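Local coordinates for chitinase A (Cycas revoluta, PDB 4MNK), which probably hydrolyses the beta-1,4 links of chitin as a class V plant chitinase of glycoside hydrolase family 18, here with bound N-acetylglucosamine oligosaccharides, at residues A293-Y296 / W301-Y304; H195-N200 / V260-V265. All coordinates share one frame; numbering follows the deposited sequence.

How the contacts relate
Contact 1 is buried and joins two neighbouring strands of a hairpin, 293-296 and 301-304; contact 2 is a small touch at the surface between the sugar-binding loop 195-200 and 260-265, far apart in sequence. Their centres lie 12 Å apart, on the same side of the chain's centre, and their nearest atoms stay about 6 Å from each other. Strand 234-247 ties them together, since it pairs with both 300-304 and 262-270, and W245 on it serves both neighbourhoods. The chemistry differs accordingly: contact 1 combines a backbone ladder with aromatic packing, whereas contact 2 sets one serine against A262 and the backbone of G261 and spends its polar groups within the loop and on sugar.

Contact 1: A293-Y296 / W301-Y304; sequences AYAY and WVGY
A293-Y296 and W301-Y304 run antiparallel as the two arms of a beta hairpin, their axes 4.6 Å apart at closest and 162° between their directions, with four backbone hydrogen bonds pairing A293 with Y304 and A295 with V302. Y294 and W301 carry one face. W301 holds CG opposite its backbone N (chi1 -165°), which carries the indole toward 293-296 and against Y294, whose CG lies 3.3 Å from W301 CZ2. The two rings are nearly parallel, 18° apart, but so displaced that they barely overlap; it is Y294 CB that sits over the six-membered ring in a CH-pi contact, 3.8 Å from its centroid. G303 leaves room here, for a CB on it would crowd W301 CZ3. Y296 CB touches W301 CD1. On the other face the Y304 ring reaches over to 293-296, and A293 CB rests over it, 3.9 Å from the ring centroid, while A295 CB meets CE2 of Y304 at 3.8 Å. Replacing W301 with an alanine would probably open a gap beneath Y294 and leave V253 O without the indole N-H that it accepts. Strand 283-287 flanks 293-296, with E284 holding Y304 OH; strand 234-247 pairs with 301-304 and brings W245 against W301, and helix 271-279 packs on V302 and Y304.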
# COMPACT_ATOMS: atom_id res chain seq x y z
N ALA A 293 -9.63 -5.57 -14.97
CA ALA A 293 -9.23 -5.88 -16.33
C ALA A 293 -8.36 -7.12 -16.34
O ALA A 293 -7.76 -7.50 -15.33
CB ALA A 293 -8.47 -4.71 -16.94
N TYR A 294 -8.29 -7.76 -17.50
CA TYR A 294 -7.30 -8.78 -17.74
C TYR A 294 -6.82 -8.74 -19.18
O TYR A 294 -7.48 -8.18 -20.05
CB TYR A 294 -7.78 -10.18 -17.32
CG TYR A 294 -9.03 -10.70 -18.00
CD1 TYR A 294 -8.94 -11.52 -19.13
CD2 TYR A 294 -10.30 -10.44 -17.48
CE1 TYR A 294 -10.09 -12.03 -19.74
CE2 TYR A 294 -11.45 -10.95 -18.09
CZ TYR A 294 -11.33 -11.74 -19.21
OH TYR A 294 -12.47 -12.24 -19.81
N ALA A 295 -5.65 -9.32 -19.41
CA ALA A 295 -5.07 -9.37 -20.74
C ALA A 295 -4.39 -10.71 -20.93
O ALA A 295 -3.82 -11.26 -19.99
CB ALA A 295 -4.09 -8.23 -20.95
N TYR A 296 -4.45 -11.23 -22.15
CA TYR A 296 -3.87 -12.53 -22.44
C TYR A 296 -3.26 -12.59 -23.83
O TYR A 296 -3.72 -11.92 -24.75
CB TYR A 296 -4.91 -13.65 -22.25
CG TYR A 296 -6.09 -13.54 -23.18
CD1 TYR A 296 -7.24 -12.84 -22.82
CD2 TYR A 296 -6.06 -14.14 -24.45
CE1 TYR A 296 -8.33 -12.73 -23.68
CE2 TYR A 296 -7.14 -14.04 -25.31
CZ TYR A 296 -8.27 -13.34 -24.93
OH TYR A 296 -9.34 -13.24 -25.79
N TRP A 301 -1.55 -14.87 -18.96
CA TRP A 301 -2.78 -14.19 -18.55
C TRP A 301 -2.45 -13.31 -17.35
O TRP A 301 -1.80 -13.76 -16.41
CB TRP A 301 -3.81 -15.24 -18.13
CG TRP A 301 -5.25 -14.81 -18.00
CD1 TRP A 301 -6.24 -15.01 -18.92
CD2 TRP A 301 -5.88 -14.16 -16.88
NE1 TRP A 301 -7.44 -14.53 -18.45
CE2 TRP A 301 -7.24 -14.00 -17.20
CE3 TRP A 301 -5.42 -13.70 -15.64
CZ2 TRP A 301 -8.16 -13.39 -16.33
CZ3 TRP A 301 -6.33 -13.09 -14.77
CH2 TRP A 301 -7.69 -12.95 -15.12
N VAL A 302 -2.90 -12.06 -17.38
CA VAL A 302 -2.64 -11.14 -16.28
C VAL A 302 -3.91 -10.37 -15.90
O VAL A 302 -4.62 -9.88 -16.77
CB VAL A 302 -1.44 -10.19 -16.58
CG1 VAL A 302 -1.72 -9.31 -17.80
CG2 VAL A 302 -1.07 -9.35 -15.36
N GLY A 303 -4.19 -10.30 -14.60
CA GLY A 303 -5.31 -9.51 -14.08
C GLY A 303 -4.78 -8.27 -13.39
O GLY A 303 -3.80 -8.34 -12.65
N TYR A 304 -5.43 -7.13 -13.63
CA TYR A 304 -4.90 -5.83 -13.20
C TYR A 304 -6.00 -4.78 -13.21
O TYR A 304 -7.15 -5.06 -13.57
CB TYR A 304 -3.75 -5.39 -14.11
CG TYR A 304 -4.16 -5.28 -15.57
CD1 TYR A 304 -4.44 -4.04 -16.14
CD2 TYR A 304 -4.30 -6.42 -16.36
CE1 TYR A 304 -4.84 -3.94 -17.48
CE2 TYR A 304 -4.70 -6.33 -17.69
CZ TYR A 304 -4.97 -5.09 -18.24
OH TYR A 304 -5.36 -5.03 -19.55

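Contact 2: H195-N200 / V260-V265; sequences HGSWEN and VGAGPV. With NAG (2-acetamido-2-deoxy-beta-D-glucopyranose), chain C; NAG (2-acetamido-2-deoxy-beta-D-glucopyranose), chain B.
In the TIM-barrel fold of family 18, the sugar-binding loop after strand 186-190 backs onto the 260-265 segment through S197, while W198 and E199 face a bound glycan. S197 CB presses on A262 CA at 3.5 Å, tighter than an ordinary carbon contact, and S197 OG lies 3.6 Å from A262 CB. G261, where the chain turns a corner, adds its backbone to the same small patch; its phi of 149° would jam any side chain against the preceding carbonyl, so glycine is called for. A type I turn from G196 to E199, closed by E199 N to G196 O, puts S197 and W198 at its two middle positions and sends them opposite ways: S197 to A262, W198 to the sugar. With CG between the backbone N and the carbonyl carbon (chi1 60°), the indole folds back over its own loop. One face covers G196 N; against the other lies the chain C NAG, its C5 over the middle of the ring system, 3.5 Å above the plane, a CH-pi type of platform familiar from carbohydrate-binding sites. At the indole edge, NE1 donates in the ring plane to O6 of the chain B NAG, beta-1,4-linked to the chain C unit in one chitin fragment. Y161 OH and the backbone carbonyls of D193 and F194 also hydrogen-bond to the bound sugars. The backbone carbonyl of E199 accepts from W245 NE1 on strand 234-247. Two residues of its own loop hold the E199 carboxylate. G196 N reaches OE1 from above the carboxylate plane. The other oxygen, OE2, accepts the ND1-H of H195 at its syn lone pair: H195 ND1 lies 2.8 Å from E199 OE2, the N-H...O angle is 166°, and the acceptor sits almost in the imidazole plane.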
# COMPACT_ATOMS: atom_id res chain seq x y z
N HIS A 195 -6.22 -12.64 -5.40
CA HIS A 195 -6.03 -13.80 -6.26
C HIS A 195 -4.69 -13.71 -6.96
O HIS A 195 -4.18 -12.61 -7.19
CB HIS A 195 -7.17 -13.91 -7.28
CG HIS A 195 -8.52 -14.02 -6.65
ND1 HIS A 195 -8.91 -15.12 -5.92
CD2 HIS A 195 -9.57 -13.16 -6.62
CE1 HIS A 195 -10.14 -14.93 -5.47
NE2 HIS A 195 -10.56 -13.75 -5.88
N GLY A 196 -4.11 -14.86 -7.28
CA GLY A 196 -2.78 -14.92 -7.87
C GLY A 196 -2.35 -16.34 -8.16
O GLY A 196 -3.15 -17.28 -8.03
N SER A 197 -1.08 -16.49 -8.52
CA SER A 197 -0.53 -17.76 -8.99
C SER A 197 -0.53 -18.89 -7.96
O SER A 197 -0.26 -20.04 -8.31
CB SER A 197 0.88 -17.55 -9.53
OG SER A 197 1.73 -16.95 -8.56
N TRP A 198 -0.83 -18.56 -6.70
CA TRP A 198 -1.00 -19.57 -5.66
C TRP A 198 -2.27 -20.39 -5.88
O TRP A 198 -2.45 -21.45 -5.27
CB TRP A 198 -0.98 -18.93 -4.27
CG TRP A 198 -2.06 -17.91 -4.03
CD1 TRP A 198 -3.33 -18.15 -3.57
CD2 TRP A 198 -1.96 -16.49 -4.23
NE1 TRP A 198 -4.03 -16.97 -3.47
CE2 TRP A 198 -3.21 -15.94 -3.87
CE3 TRP A 198 -0.94 -15.64 -4.67
CZ2 TRP A 198 -3.47 -14.56 -3.94
CZ3 TRP A 198 -1.20 -14.27 -4.74
CH2 TRP A 198 -2.45 -13.75 -4.38
N GLU A 199 -3.15 -19.88 -6.75
CA GLU A 199 -4.36 -20.58 -7.17
C GLU A 199 -4.16 -21.13 -8.58
O GLU A 199 -3.51 -20.49 -9.41
CB GLU A 199 -5.56 -19.63 -7.17
CG GLU A 199 -5.90 -19.01 -5.82
CD GLU A 199 -6.73 -17.74 -5.95
OE1 GLU A 199 -6.50 -16.97 -6.91
OE2 GLU A 199 -7.60 -17.51 -5.09
N ASN A 200 -4.74 -22.30 -8.85
CA ASN A 200 -4.66 -22.91 -10.19
C ASN A 200 -5.78 -22.48 -11.15
O ASN A 200 -6.11 -23.19 -12.10
CB ASN A 200 -4.54 -24.44 -10.09
CG ASN A 200 -5.55 -25.05 -9.13
OD1 ASN A 200 -6.65 -24.53 -8.95
ND2 ASN A 200 -5.18 -26.17 -8.52
N VAL A 260 -1.38 -23.18 -14.59
CA VAL A 260 -0.32 -24.13 -14.22
C VAL A 260 0.85 -23.53 -13.44
O VAL A 260 1.86 -24.20 -13.19
CB VAL A 260 0.20 -24.92 -15.46
CG1 VAL A 260 -0.87 -25.86 -15.99
CG2 VAL A 260 0.68 -23.97 -16.55
N GLY A 261 0.73 -22.26 -13.06
CA GLY A 261 1.77 -21.59 -12.29
C GLY A 261 1.86 -20.10 -12.56
O GLY A 261 1.01 -19.53 -13.26
N ALA A 262 2.89 -19.48 -12.00
CA ALA A 262 3.11 -18.04 -12.12
C ALA A 262 3.53 -17.63 -13.52
O ALA A 262 4.39 -18.27 -14.14
CB ALA A 262 4.16 -17.58 -11.11
N GLY A 263 2.92 -16.57 -14.03
CA GLY A 263 3.37 -15.93 -15.26
C GLY A 263 4.53 -15.00 -14.95
O GLY A 263 5.04 -14.99 -13.83
N PRO A 264 4.96 -14.20 -15.94
CA PRO A 264 6.02 -13.23 -15.70
C PRO A 264 5.50 -12.06 -14.86
O PRO A 264 4.32 -11.74 -14.95
CB PRO A 264 6.39 -12.75 -17.10
CG PRO A 264 5.14 -12.94 -17.90
CD PRO A 264 4.46 -14.14 -17.33
N VAL A 265 6.32 -11.45 -14.00
CA VAL A 265 7.64 -11.92 -13.61
C VAL A 265 7.46 -12.48 -12.21
O VAL A 265 7.14 -11.73 -11.28
CB VAL A 265 8.67 -10.77 -13.60
CG1 VAL A 265 10.01 -11.22 -13.01
CG2 VAL A 265 8.86 -10.20 -15.01
C1 NAG C . -3.73 -14.98 -0.01
C2 NAG C . -3.38 -13.52 0.28
C3 NAG C . -2.20 -13.02 -0.56
C4 NAG C . -1.03 -14.01 -0.56
C5 NAG C . -1.52 -15.44 -0.79
C6 NAG C . -0.39 -16.46 -0.68
C7 NAG C . -5.39 -12.33 1.04
C8 NAG C . -6.53 -11.44 0.66
N2 NAG C . -4.53 -12.66 0.07
O3 NAG C . -1.78 -11.77 -0.07
O4 NAG C . -0.12 -13.64 -1.58
O5 NAG C . -2.57 -15.78 0.11
O6 NAG C . 0.13 -16.48 0.64
O7 NAG C . -5.27 -12.74 2.20
C1 NAG B . -7.94 -18.02 1.10
C2 NAG B . -6.59 -18.56 1.58
C3 NAG B . -5.54 -17.45 1.68
C4 NAG B . -5.54 -16.47 0.50
C5 NAG B . -6.98 -16.07 0.17
C6 NAG B . -7.11 -15.14 -1.03
C7 NAG B . -6.84 -20.52 3.02
C8 NAG B . -7.00 -21.01 4.43
N2 NAG B . -6.75 -19.20 2.87
O1 NAG B . -8.79 -19.10 0.80
O3 NAG B . -4.25 -18.02 1.84
O4 NAG B . -4.79 -15.34 0.89
O5 NAG B . -7.77 -17.23 -0.06
O6 NAG B . -6.67 -15.79 -2.21
O7 NAG B . -6.79 -21.32 2.09